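Local coordinates for protein putative succinylglutamate desuccinylase / aspartoacylase (Shewanella amazonensis, PDB 3FMC) that probably acts as a zinc-dependent hydrolase of the succinylglutamate desuccinylase/aspartoacylase family, with a presumed activity on ester bonds, at residues Glu112-Glu117 with Asp124-Ala129; Ile202-Gly207 with Leu221-Ser226; Arg235-Thr240 with Ser266-Ile271. All coordinates share one frame; numbering follows the deposited sequence.

Contact 1. Residues Glu112-Glu117 with Asp124-Ala129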
ATOM      1  N   GLU C 112     -17.324 -34.232  22.281  1.00 24.93           N
ATOM      2  CA  GLU C 112     -17.987 -35.107  23.253  1.00 27.21           C
ATOM      3  C   GLU C 112     -18.642 -36.273  22.495  1.00 27.22           C
ATOM      4  O   GLU C 112     -18.396 -37.420  22.817  1.00 27.60           O
ATOM      5  CB  GLU C 112     -18.987 -34.327  24.123  1.00 26.60           C
ATOM      6  CG  GLU C 112     -19.777 -35.204  25.118  1.00 31.52           C
ATOM      7  CD  GLU C 112     -18.866 -36.061  26.037  1.00 43.35           C
ATOM      8  OE1 GLU C 112     -18.000 -35.474  26.726  1.00 49.28           O
ATOM      9  OE2 GLU C 112     -19.035 -37.307  26.060  1.00 46.25           O
ATOM     10  N   VAL C 113     -19.425 -35.976  21.453  1.00 27.64           N
ATOM     11  CA  VAL C 113     -20.073 -37.015  20.640  1.00 26.76           C
ATOM     12  C   VAL C 113     -19.063 -37.873  19.924  1.00 25.41           C
ATOM     13  O   VAL C 113     -19.181 -39.085  19.887  1.00 23.47           O
ATOM     14  CB  VAL C 113     -21.107 -36.400  19.627  1.00 29.82           C
ATOM     15  CG1 VAL C 113     -21.622 -37.450  18.620  1.00 26.99           C
ATOM     16  CG2 VAL C 113     -22.261 -35.760  20.391  1.00 27.55           C
ATOM     17  N   TRP C 114     -18.032 -37.263  19.349  1.00 25.90           N
ATOM     18  CA  TRP C 114     -17.000 -38.047  18.679  1.00 23.94           C
ATOM     19  C   TRP C 114     -16.366 -38.997  19.702  1.00 23.47           C
ATOM     20  O   TRP C 114     -16.126 -40.169  19.416  1.00 23.87           O
ATOM     21  CB  TRP C 114     -15.911 -37.133  18.096  1.00 23.63           C
ATOM     22  CG  TRP C 114     -14.926 -37.854  17.256  1.00 20.90           C
ATOM     23  CD1 TRP C 114     -14.923 -37.914  15.888  1.00 21.98           C
ATOM     24  CD2 TRP C 114     -13.777 -38.623  17.695  1.00 22.51           C
ATOM     25  NE1 TRP C 114     -13.850 -38.646  15.456  1.00 24.49           N
ATOM     26  CE2 TRP C 114     -13.148 -39.118  16.538  1.00 21.25           C
ATOM     27  CE3 TRP C 114     -13.231 -38.947  18.960  1.00 22.74           C
ATOM     28  CZ2 TRP C 114     -12.003 -39.901  16.586  1.00 24.33           C
ATOM     29  CZ3 TRP C 114     -12.097 -39.729  19.012  1.00 18.05           C
ATOM     30  CH2 TRP C 114     -11.491 -40.207  17.825  1.00 25.96           C
ATOM     31  N   TYR C 115     -16.060 -38.464  20.894  1.00 23.35           N
ATOM     32  CA  TYR C 115     -15.461 -39.310  21.930  1.00 23.29           C
ATOM     33  C   TYR C 115     -16.356 -40.509  22.264  1.00 26.70           C
ATOM     34  O   TYR C 115     -15.893 -41.657  22.275  1.00 28.57           O
ATOM     35  CB  TYR C 115     -15.140 -38.515  23.187  1.00 23.39           C
ATOM     36  CG  TYR C 115     -14.594 -39.401  24.265  1.00 23.21           C
ATOM     37  CD1 TYR C 115     -13.283 -39.854  24.209  1.00 23.14           C
ATOM     38  CD2 TYR C 115     -15.398 -39.805  25.330  1.00 24.96           C
ATOM     39  CE1 TYR C 115     -12.771 -40.706  25.204  1.00 25.31           C
ATOM     40  CE2 TYR C 115     -14.911 -40.655  26.322  1.00 22.64           C
ATOM     41  CZ  TYR C 115     -13.591 -41.092  26.259  1.00 25.72           C
ATOM     42  OH  TYR C 115     -13.070 -41.913  27.241  1.00 29.59           O
ATOM     43  N   GLN C 116     -17.629 -40.247  22.536  1.00 30.14           N
ATOM     44  CA  GLN C 116     -18.561 -41.340  22.875  1.00 33.61           C
ATOM     45  C   GLN C 116     -18.567 -42.417  21.793  1.00 33.48           C
ATOM     46  O   GLN C 116     -18.520 -43.611  22.101  1.00 34.26           O
ATOM     47  CB  GLN C 116     -19.971 -40.815  23.191  1.00 34.82           C
ATOM     48  CG  GLN C 116     -20.023 -39.980  24.511  1.00 45.27           C
ATOM     49  CD  GLN C 116     -19.465 -40.736  25.759  1.00 55.53           C
ATOM     50  OE1 GLN C 116     -19.726 -41.927  25.961  1.00 68.44           O
ATOM     51  NE2 GLN C 116     -18.705 -40.030  26.584  1.00 59.89           N
ATOM     52  N   GLU C 117     -18.552 -41.993  20.537  1.00 34.14           N
ATOM     53  CA  GLU C 117     -18.558 -42.922  19.397  1.00 34.35           C
ATOM     54  C   GLU C 117     -17.274 -43.706  19.175  1.00 31.71           C
ATOM     55  O   GLU C 117     -17.275 -44.687  18.444  1.00 32.44           O
ATOM     56  CB  GLU C 117     -18.948 -42.160  18.131  1.00 35.31           C
ATOM     57  CG  GLU C 117     -20.360 -41.572  18.250  1.00 41.60           C
ATOM     58  CD  GLU C 117     -20.837 -40.775  17.049  1.00 42.73           C
ATOM     59  OE1 GLU C 117     -20.006 -40.382  16.190  1.00 57.53           O
ATOM     60  OE2 GLU C 117     -22.071 -40.524  16.996  1.00 55.49           O
ATOM     61  N   ASP C 124      -4.225 -45.872  21.339  1.00 30.00           N
ATOM     62  CA  ASP C 124      -3.579 -45.685  20.045  1.00 31.84           C
ATOM     63  C   ASP C 124      -4.551 -45.695  18.860  1.00 31.02           C
ATOM     64  O   ASP C 124      -4.380 -44.944  17.901  1.00 29.52           O
ATOM     65  CB  ASP C 124      -2.485 -46.731  19.799  1.00 31.81           C
ATOM     66  CG  ASP C 124      -1.215 -46.485  20.619  1.00 42.40           C
ATOM     67  OD1 ASP C 124      -1.066 -45.412  21.257  1.00 46.57           O
ATOM     68  OD2 ASP C 124      -0.338 -47.382  20.596  1.00 49.98           O
ATOM     69  N   THR C 125      -5.555 -46.543  18.900  1.00 28.62           N
ATOM     70  CA  THR C 125      -6.500 -46.589  17.802  1.00 29.42           C
ATOM     71  C   THR C 125      -7.411 -45.367  17.831  1.00 26.87           C
ATOM     72  O   THR C 125      -7.796 -44.861  16.780  1.00 23.92           O
ATOM     73  CB  THR C 125      -7.314 -47.903  17.863  1.00 30.40           C
ATOM     74  OG1 THR C 125      -6.397 -48.996  17.785  1.00 31.08           O
ATOM     75  CG2 THR C 125      -8.278 -47.999  16.733  1.00 28.65           C
ATOM     76  N   LEU C 126      -7.769 -44.904  19.029  1.00 24.03           N
ATOM     77  CA  LEU C 126      -8.611 -43.717  19.193  1.00 25.72           C
ATOM     78  C   LEU C 126      -7.858 -42.482  18.630  1.00 22.97           C
ATOM     79  O   LEU C 126      -8.417 -41.693  17.877  1.00 23.36           O
ATOM     80  CB  LEU C 126      -9.002 -43.534  20.661  1.00 24.20           C
ATOM     81  CG  LEU C 126     -10.020 -42.451  21.040  1.00 26.90           C
ATOM     82  CD1 LEU C 126     -10.675 -42.777  22.398  1.00 30.20           C
ATOM     83  CD2 LEU C 126      -9.373 -41.070  21.062  1.00 26.30           C
ATOM     84  N   ILE C 127      -6.576 -42.391  18.946  1.00 23.14           N
ATOM     85  CA  ILE C 127      -5.696 -41.291  18.521  1.00 24.05           C
ATOM     86  C   ILE C 127      -5.527 -41.274  17.002  1.00 23.70           C
ATOM     87  O   ILE C 127      -5.604 -40.221  16.360  1.00 25.62           O
ATOM     88  CB  ILE C 127      -4.318 -41.360  19.271  1.00 22.71           C
ATOM     89  CG1 ILE C 127      -4.530 -41.092  20.757  1.00 26.39           C
ATOM     90  CG2 ILE C 127      -3.273 -40.348  18.696  1.00 20.19           C
ATOM     91  CD1 ILE C 127      -3.272 -41.431  21.579  1.00 27.57           C
ATOM     92  N   THR C 128      -5.297 -42.433  16.419  1.00 23.44           N
ATOM     93  CA  THR C 128      -5.171 -42.544  14.974  1.00 26.36           C
ATOM     94  C   THR C 128      -6.473 -42.101  14.305  1.00 25.15           C
ATOM     95  O   THR C 128      -6.455 -41.396  13.295  1.00 22.11           O
ATOM     96  CB  THR C 128      -4.787 -44.002  14.588  1.00 25.86           C
ATOM     97  OG1 THR C 128      -3.489 -44.276  15.120  1.00 24.77           O
ATOM     98  CG2 THR C 128      -4.771 -44.211  13.077  1.00 24.77           C
ATOM     99  N   ALA C 129      -7.600 -42.497  14.885  1.00 23.93           N
ATOM    100  CA  ALA C 129      -8.910 -42.152  14.329  1.00 24.51           C
ATOM    101  C   ALA C 129      -9.156 -40.637  14.396  1.00 23.57           C
ATOM    102  O   ALA C 129      -9.731 -40.046  13.471  1.00 22.87           O
ATOM    103  CB  ALA C 129     -10.010 -42.900  15.070  1.00 22.83           C
TER
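Trp-114 meets Leu-126 and Ala-129 with the outer, six-membered end of its indole. Trp-114 CZ3 lies 3.7 Å from Leu-126 CD2, and Trp-114 CZ2 lies 3.9 Å from Ala-129 CB. The edge of the ring also reaches the backbone of the second helix: CH2 of Trp-114 stands 3.4 Å from Leu-126 O, which sits in the ring plane. Leu-126 forks between two aromatic rings. Its CD2 goes to Trp-114, while CD1 comes within 4.1 Å of Tyr-115 CE1, the two side chains meeting at about a right angle. The contact is apolar, with no hydrogen bond between the segments.

With chi1 at -173°, Trp-114 CG lies opposite the backbone N, and the ring end extends across to the other helix. Its NE1 is hydrogen-bonded to Thr-133, one turn beyond Ala-129, a bond that probably helps hold the ring's rotation. His-118 stacks on Trp-114, and Phe-130 meets it edge-to-face. Val-224 and Ala-225 of helix 210-227 pack against Tyr-115.

The segment axes stay 11.5 Å apart and run at 137° to each other. Large side chains bridge that distance. This is a helical hairpin: helices 111-118 and 123-142, joined by a short turn, share an aromatic-aliphatic core.

Contact 2. Residues Ile202-Gly207 with Leu221-Ser226; sequences IPNSFG and LAEVAS
Asn-204 and Glu-223 make this contact by themselves, one polar side chain against another.

Asn-204 ND2 donates to Glu-223 OE2 over 3.0 Å, and the bond is nearly straight, with an N-H...O angle of 171°. The acceptor lies in the amide plane of Asn-204. The donor, however, stands well above the carboxylate plane, 58° out of it, and the two flat groups are turned 61° apart. The other carboxylate oxygen, Glu-223 OE1, is 3.3 Å from Asn-204 ND2. The same amide nitrogen also makes a weak hydrogen bond to Thr-220 OG1, on the same helix as Glu-223.

No apolar pair joins the segments. The side chains approach from opposite directions, and Glu-223 spans the distance with its chain extended beyond CG. Outside the two segments, Asn-204 packs on Val-216 and Trp-219 of helix 210-227. Replacing Asn-204 with an alanine removes the amide, and Glu-223 is likely to lose its partner, leaving its carboxylate freer to turn at the surface.

The backbone gives the setting. Asn-204 is the centre of an inverse gamma turn, just after strand 198-202. The contact is thus a surface tie between a strand-to-helix connection and the later turns of the helix that follows it, within the catalytic domain.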
ATOM      1  N   ILE C 202      -0.501 -20.053  27.318  1.00 14.44           N
ATOM      2  CA  ILE C 202      -1.771 -19.792  26.647  1.00 16.87           C
ATOM      3  C   ILE C 202      -2.807 -20.877  26.912  1.00 19.09           C
ATOM      4  O   ILE C 202      -2.468 -22.064  27.054  1.00 20.59           O
ATOM      5  CB  ILE C 202      -1.551 -19.481  25.106  1.00 16.61           C
ATOM      6  CG1 ILE C 202      -1.198 -20.733  24.290  1.00 18.07           C
ATOM      7  CG2 ILE C 202      -0.476 -18.374  24.887  1.00 12.92           C
ATOM      8  CD1 ILE C 202      -1.172 -20.421  22.771  1.00 15.36           C
ATOM      9  N   PRO C 203      -4.085 -20.483  26.989  1.00 17.83           N
ATOM     10  CA  PRO C 203      -5.155 -21.395  27.348  1.00 17.98           C
ATOM     11  C   PRO C 203      -5.740 -22.175  26.184  1.00 18.24           C
ATOM     12  O   PRO C 203      -5.350 -21.978  25.027  1.00 17.14           O
ATOM     13  CB  PRO C 203      -6.222 -20.461  27.888  1.00 18.91           C
ATOM     14  CG  PRO C 203      -6.064 -19.221  27.072  1.00 23.74           C
ATOM     15  CD  PRO C 203      -4.587 -19.110  26.788  1.00 17.39           C
ATOM     16  N   ASN C 204      -6.663 -23.070  26.514  1.00 18.29           N
ATOM     17  CA  ASN C 204      -7.388 -23.837  25.504  1.00 18.88           C
ATOM     18  C   ASN C 204      -8.468 -22.961  24.840  1.00 18.22           C
ATOM     19  O   ASN C 204      -9.650 -23.000  25.197  1.00 20.92           O
ATOM     20  CB  ASN C 204      -8.024 -25.085  26.108  1.00 21.41           C
ATOM     21  CG  ASN C 204      -8.521 -26.050  25.059  1.00 24.76           C
ATOM     22  OD1 ASN C 204      -8.363 -25.808  23.859  1.00 24.88           O
ATOM     23  ND2 ASN C 204      -9.174 -27.131  25.498  1.00 18.62           N
ATOM     24  N   SER C 205      -8.051 -22.208  23.838  1.00 20.56           N
ATOM     25  CA  SER C 205      -8.947 -21.299  23.162  1.00 20.76           C
ATOM     26  C   SER C 205      -8.480 -21.133  21.741  1.00 20.01           C
ATOM     27  O   SER C 205      -7.308 -20.900  21.516  1.00 19.83           O
ATOM     28  CB  SER C 205      -8.877 -19.953  23.863  1.00 20.60           C
ATOM     29  OG  SER C 205      -9.757 -19.041  23.266  1.00 30.27           O
ATOM     30  N   PHE C 206      -9.399 -21.269  20.791  1.00 19.07           N
ATOM     31  CA  PHE C 206      -9.064 -21.044  19.392  1.00 21.40           C
ATOM     32  C   PHE C 206      -9.219 -19.582  18.991  1.00 21.24           C
ATOM     33  O   PHE C 206     -10.310 -19.003  19.100  1.00 22.71           O
ATOM     34  CB  PHE C 206      -9.934 -21.893  18.498  1.00 19.78           C
ATOM     35  CG  PHE C 206      -9.606 -21.753  17.066  1.00 24.62           C
ATOM     36  CD1 PHE C 206      -8.644 -22.572  16.479  1.00 21.90           C
ATOM     37  CD2 PHE C 206     -10.232 -20.792  16.296  1.00 22.56           C
ATOM     38  CE1 PHE C 206      -8.333 -22.440  15.156  1.00 19.58           C
ATOM     39  CE2 PHE C 206      -9.926 -20.676  14.948  1.00 22.79           C
ATOM     40  CZ  PHE C 206      -8.984 -21.496  14.388  1.00 21.14           C
ATOM     41  N   GLY C 207      -8.132 -18.999  18.501  1.00 20.85           N
ATOM     42  CA  GLY C 207      -8.140 -17.629  18.059  1.00 21.93           C
ATOM     43  C   GLY C 207      -7.663 -17.399  16.628  1.00 23.24           C
ATOM     44  O   GLY C 207      -7.268 -16.296  16.308  1.00 27.87           O
ATOM     45  N   LEU C 221     -10.212 -32.866  23.458  1.00 18.17           N
ATOM     46  CA  LEU C 221     -10.420 -34.304  23.508  1.00 17.60           C
ATOM     47  C   LEU C 221      -9.910 -34.872  24.850  1.00 16.93           C
ATOM     48  O   LEU C 221     -10.570 -35.710  25.434  1.00 17.81           O
ATOM     49  CB  LEU C 221      -9.659 -35.019  22.372  1.00 19.10           C
ATOM     50  CG  LEU C 221      -9.733 -36.552  22.337  1.00 20.76           C
ATOM     51  CD1 LEU C 221     -11.165 -36.960  21.990  1.00 17.59           C
ATOM     52  CD2 LEU C 221      -8.750 -37.135  21.340  1.00 17.30           C
ATOM     53  N   ALA C 222      -8.752 -34.403  25.306  1.00 19.41           N
ATOM     54  CA  ALA C 222      -8.156 -34.860  26.573  1.00 20.68           C
ATOM     55  C   ALA C 222      -9.080 -34.463  27.717  1.00 22.84           C
ATOM     56  O   ALA C 222      -9.290 -35.258  28.662  1.00 25.83           O
ATOM     57  CB  ALA C 222      -6.768 -34.247  26.758  1.00 21.03           C
ATOM     58  N   GLU C 223      -9.651 -33.266  27.619  1.00 22.47           N
ATOM     59  CA  GLU C 223     -10.616 -32.744  28.625  1.00 22.62           C
ATOM     60  C   GLU C 223     -11.850 -33.609  28.690  1.00 21.36           C
ATOM     61  O   GLU C 223     -12.329 -33.975  29.771  1.00 22.87           O
ATOM     62  CB  GLU C 223     -11.035 -31.288  28.294  1.00 23.44           C
ATOM     63  CG  GLU C 223      -9.937 -30.253  28.502  1.00 24.22           C
ATOM     64  CD  GLU C 223     -10.339 -28.837  28.062  1.00 26.29           C
ATOM     65  OE1 GLU C 223     -11.401 -28.657  27.396  1.00 33.83           O
ATOM     66  OE2 GLU C 223      -9.558 -27.905  28.385  1.00 29.08           O
ATOM     67  N   VAL C 224     -12.403 -33.905  27.515  1.00 22.45           N
ATOM     68  CA  VAL C 224     -13.569 -34.772  27.408  1.00 22.41           C
ATOM     69  C   VAL C 224     -13.276 -36.156  27.986  1.00 21.24           C
ATOM     70  O   VAL C 224     -14.071 -36.665  28.741  1.00 19.98           O
ATOM     71  CB  VAL C 224     -14.076 -34.871  25.957  1.00 23.02           C
ATOM     72  CG1 VAL C 224     -15.089 -36.033  25.793  1.00 23.60           C
ATOM     73  CG2 VAL C 224     -14.666 -33.473  25.528  1.00 21.97           C
ATOM     74  N   ALA C 225     -12.158 -36.765  27.609  1.00 22.49           N
ATOM     75  CA  ALA C 225     -11.790 -38.098  28.123  1.00 20.63           C
ATOM     76  C   ALA C 225     -11.660 -38.067  29.669  1.00 23.99           C
ATOM     77  O   ALA C 225     -12.186 -38.958  30.386  1.00 25.11           O
ATOM     78  CB  ALA C 225     -10.504 -38.599  27.442  1.00 19.82           C
ATOM     79  N   SER C 226     -10.979 -37.036  30.194  1.00 24.82           N
ATOM     80  CA  SER C 226     -10.811 -36.867  31.670  1.00 24.20           C
ATOM     81  C   SER C 226     -12.138 -36.682  32.405  1.00 25.50           C
ATOM     82  O   SER C 226     -12.304 -37.125  33.550  1.00 24.53           O
ATOM     83  CB  SER C 226      -9.892 -35.677  31.996  1.00 25.07           C
ATOM     84  OG  SER C 226      -8.601 -35.945  31.492  1.00 24.21           O
TER

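Contact 3. Residues Arg235-Thr240 with Ser266-Ile271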
ATOM      1  N   ARG C 235      -2.247 -35.197  23.072  0.50 19.93           N
ATOM      2  CA  ARG C 235      -1.321 -35.965  22.247  0.50 20.58           C
ATOM      3  C   ARG C 235      -0.600 -35.181  21.157  0.50 20.12           C
ATOM      4  O   ARG C 235      -0.010 -35.780  20.259  0.50 23.04           O
ATOM      5  CB  ARG C 235      -2.035 -37.188  21.663  0.50 21.41           C
ATOM      6  CG  ARG C 235      -2.598 -38.131  22.725  0.50 21.45           C
ATOM      7  CD  ARG C 235      -1.553 -39.072  23.307  0.50 26.84           C
ATOM      8  NE  ARG C 235      -2.187 -39.998  24.251  0.50 34.32           N
ATOM      9  CZ  ARG C 235      -1.757 -41.226  24.553  0.50 31.28           C
ATOM     10  NH1 ARG C 235      -0.692 -41.750  23.953  0.50 29.07           N
ATOM     11  NH2 ARG C 235      -2.432 -41.953  25.438  0.50 22.09           N
ATOM     12  N   VAL C 236      -0.634 -33.855  21.240  0.50 17.96           N
ATOM     13  CA  VAL C 236       0.141 -33.014  20.322  0.50 16.91           C
ATOM     14  C   VAL C 236       0.714 -31.822  21.066  0.50 16.85           C
ATOM     15  O   VAL C 236       0.041 -31.246  21.907  0.50 18.15           O
ATOM     16  CB  VAL C 236      -0.704 -32.537  19.099  0.50 17.87           C
ATOM     17  CG1 VAL C 236      -0.238 -31.135  18.561  0.50 13.47           C
ATOM     18  CG2 VAL C 236      -0.712 -33.644  17.985  0.50 15.38           C
ATOM     19  N   SER C 237       1.953 -31.467  20.728  1.00 14.89           N
ATOM     20  CA  SER C 237       2.632 -30.313  21.272  1.00 17.33           C
ATOM     21  C   SER C 237       2.602 -29.288  20.122  1.00 15.93           C
ATOM     22  O   SER C 237       2.867 -29.644  19.004  1.00 19.43           O
ATOM     23  CB  SER C 237       4.059 -30.657  21.669  1.00 19.71           C
ATOM     24  OG  SER C 237       4.022 -31.577  22.750  1.00 16.67           O
ATOM     25  N   ALA C 238       2.285 -28.033  20.417  1.00 13.90           N
ATOM     26  CA  ALA C 238       2.245 -26.966  19.395  1.00 14.80           C
ATOM     27  C   ALA C 238       2.679 -25.689  20.078  1.00 14.13           C
ATOM     28  O   ALA C 238       2.007 -25.182  21.006  1.00 17.33           O
ATOM     29  CB  ALA C 238       0.871 -26.823  18.769  1.00 15.23           C
ATOM     30  N   LEU C 239       3.829 -25.214  19.631  1.00 15.80           N
ATOM     31  CA  LEU C 239       4.502 -24.046  20.217  1.00 17.11           C
ATOM     32  C   LEU C 239       4.803 -23.036  19.115  1.00 17.92           C
ATOM     33  O   LEU C 239       5.084 -23.423  17.971  1.00 16.43           O
ATOM     34  CB  LEU C 239       5.819 -24.531  20.818  1.00 17.90           C
ATOM     35  CG  LEU C 239       5.591 -25.636  21.869  1.00 18.31           C
ATOM     36  CD1 LEU C 239       6.600 -26.700  21.711  1.00 26.05           C
ATOM     37  CD2 LEU C 239       5.582 -25.026  23.246  1.00 23.93           C
ATOM     38  N   THR C 240       4.796 -21.742  19.468  1.00 16.33           N
ATOM     39  CA  THR C 240       5.105 -20.687  18.508  1.00 15.64           C
ATOM     40  C   THR C 240       6.300 -19.935  19.032  1.00 15.90           C
ATOM     41  O   THR C 240       6.257 -19.387  20.111  1.00 13.92           O
ATOM     42  CB  THR C 240       3.872 -19.765  18.297  1.00 17.22           C
ATOM     43  OG1 THR C 240       2.749 -20.570  17.901  1.00 17.85           O
ATOM     44  CG2 THR C 240       4.137 -18.679  17.277  1.00 15.32           C
ATOM     45  N   SER C 266      15.805 -33.491  21.543  1.00 17.68           N
ATOM     46  CA  SER C 266      16.487 -34.525  22.369  1.00 18.66           C
ATOM     47  C   SER C 266      15.572 -34.922  23.544  1.00 17.25           C
ATOM     48  O   SER C 266      15.300 -36.097  23.795  1.00 17.90           O
ATOM     49  CB  SER C 266      17.847 -33.996  22.843  1.00 19.69           C
ATOM     50  OG  SER C 266      18.457 -34.895  23.736  1.00 21.27           O
ATOM     51  N   HIS C 267      15.078 -33.916  24.266  1.00 18.27           N
ATOM     52  CA  HIS C 267      14.100 -34.141  25.331  1.00 17.72           C
ATOM     53  C   HIS C 267      12.919 -35.033  24.937  1.00 17.34           C
ATOM     54  O   HIS C 267      12.510 -35.919  25.694  1.00 16.09           O
ATOM     55  CB  HIS C 267      13.659 -32.784  25.929  1.00 21.12           C
ATOM     56  CG  HIS C 267      12.355 -32.827  26.662  1.00 17.93           C
ATOM     57  ND1 HIS C 267      12.169 -33.529  27.833  1.00 21.67           N
ATOM     58  CD2 HIS C 267      11.189 -32.181  26.422  1.00 21.96           C
ATOM     59  CE1 HIS C 267      10.925 -33.365  28.244  1.00 21.58           C
ATOM     60  NE2 HIS C 267      10.310 -32.538  27.408  1.00 21.20           N
ATOM     61  N   ARG C 268      12.343 -34.809  23.747  1.00 17.20           N
ATOM     62  CA  ARG C 268      11.205 -35.588  23.270  1.00 16.35           C
ATOM     63  C   ARG C 268      11.566 -36.878  22.547  1.00 14.14           C
ATOM     64  O   ARG C 268      10.688 -37.601  22.097  1.00 15.52           O
ATOM     65  CB  ARG C 268      10.348 -34.718  22.341  1.00 14.76           C
ATOM     66  CG  ARG C 268       9.745 -33.468  23.015  1.00 13.40           C
ATOM     67  CD  ARG C 268       8.797 -33.858  24.085  1.00 16.84           C
ATOM     68  NE  ARG C 268       7.850 -34.857  23.604  1.00 17.11           N
ATOM     69  CZ  ARG C 268       6.703 -34.566  22.997  1.00 24.23           C
ATOM     70  NH1 ARG C 268       6.327 -33.307  22.818  1.00 21.41           N
ATOM     71  NH2 ARG C 268       5.912 -35.539  22.612  1.00 23.14           N
ATOM     72  N   GLY C 269      12.845 -37.173  22.448  1.00 15.94           N
ATOM     73  CA  GLY C 269      13.296 -38.400  21.816  1.00 17.69           C
ATOM     74  C   GLY C 269      13.144 -38.471  20.330  1.00 18.91           C
ATOM     75  O   GLY C 269      13.036 -39.566  19.768  1.00 18.11           O
ATOM     76  N   VAL C 270      13.174 -37.304  19.692  1.00 18.61           N
ATOM     77  CA  VAL C 270      13.112 -37.197  18.234  1.00 16.32           C
ATOM     78  C   VAL C 270      14.484 -37.484  17.660  1.00 14.19           C
ATOM     79  O   VAL C 270      14.578 -38.066  16.592  1.00 15.96           O
ATOM     80  CB  VAL C 270      12.636 -35.779  17.809  1.00 14.51           C
ATOM     81  CG1 VAL C 270      12.810 -35.611  16.250  1.00 18.03           C
ATOM     82  CG2 VAL C 270      11.202 -35.542  18.292  1.00 16.27           C
ATOM     83  N   ILE C 271      15.538 -37.076  18.373  1.00 15.56           N
ATOM     84  CA  ILE C 271      16.915 -37.359  18.037  1.00 16.90           C
ATOM     85  C   ILE C 271      17.488 -38.254  19.191  1.00 19.26           C
ATOM     86  O   ILE C 271      17.023 -38.161  20.322  1.00 17.97           O
ATOM     87  CB  ILE C 271      17.760 -36.076  17.782  1.00 19.94           C
ATOM     88  CG1 ILE C 271      17.822 -35.180  19.013  1.00 20.57           C
ATOM     89  CG2 ILE C 271      17.163 -35.306  16.597  1.00 16.95           C
ATOM     90  CD1 ILE C 271      18.709 -33.905  18.863  1.00 18.55           C
TER
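Ser-237 overlaps the guanidinium of Arg-268 at its edge. Ser-237 begins strand 237-243, and Arg-268 lies where the chain leaves helix 251-267, closed by a Schellman motif at Gly-269. Gly-269 has positive phi in that motif, a conformation that favours glycine. Its N bonds back to Ser-266 O at 3.0 Å.

Arg-268 bends to reach the strand. Turns at chi2 (-64°) and chi3 (-49°) fold the chain, and NH1 is the atom that arrives. This nitrogen also bonds to Tyr-264 OH, its stronger partner. A long, weak ion pair runs from it to Glu-187. Ser-237 OG is hydrogen-bonded to the same glutamate, its stronger partner, and makes a weak bond to Tyr-264 as well. Ser-237, Arg-268, Tyr-264 and Glu-187 therefore form a small polar cluster at the start of the strand. The contact is partly buried, and the positive guanidinium probably helps balance the nearby carboxylate, although their ion pair is long and weak. Ile-167 of the neighbouring parallel strand 167-174 packs against Arg-268.

Between the segments the polar link is a single weak bond: Arg-268 NH1 donates to Ser-237 OG over 2.9 Å, bent to 130°, with Ser-237 CB near the guanidinium plane.

Contact 1 is buried and apolar, contact 2 lies at the surface, and contact 3 is partly buried. The last two each rest on one polar pair, a near-straight bond in contact 2 and a weak one within a polar cluster in contact 3. Contacts 1 and 2 touch through helix 210-227, where Leu-221 meets Leu-126. That helix meets the hairpin mostly through apolar side chains, and in contact 2 offers Glu-223 to Asn-204. Contact 3 belongs to the strand after it and does not touch contact 2. In the conformer given, Arg-235 touches Ile-127, though the centres of contacts 1 and 3 are about 22 Å apart.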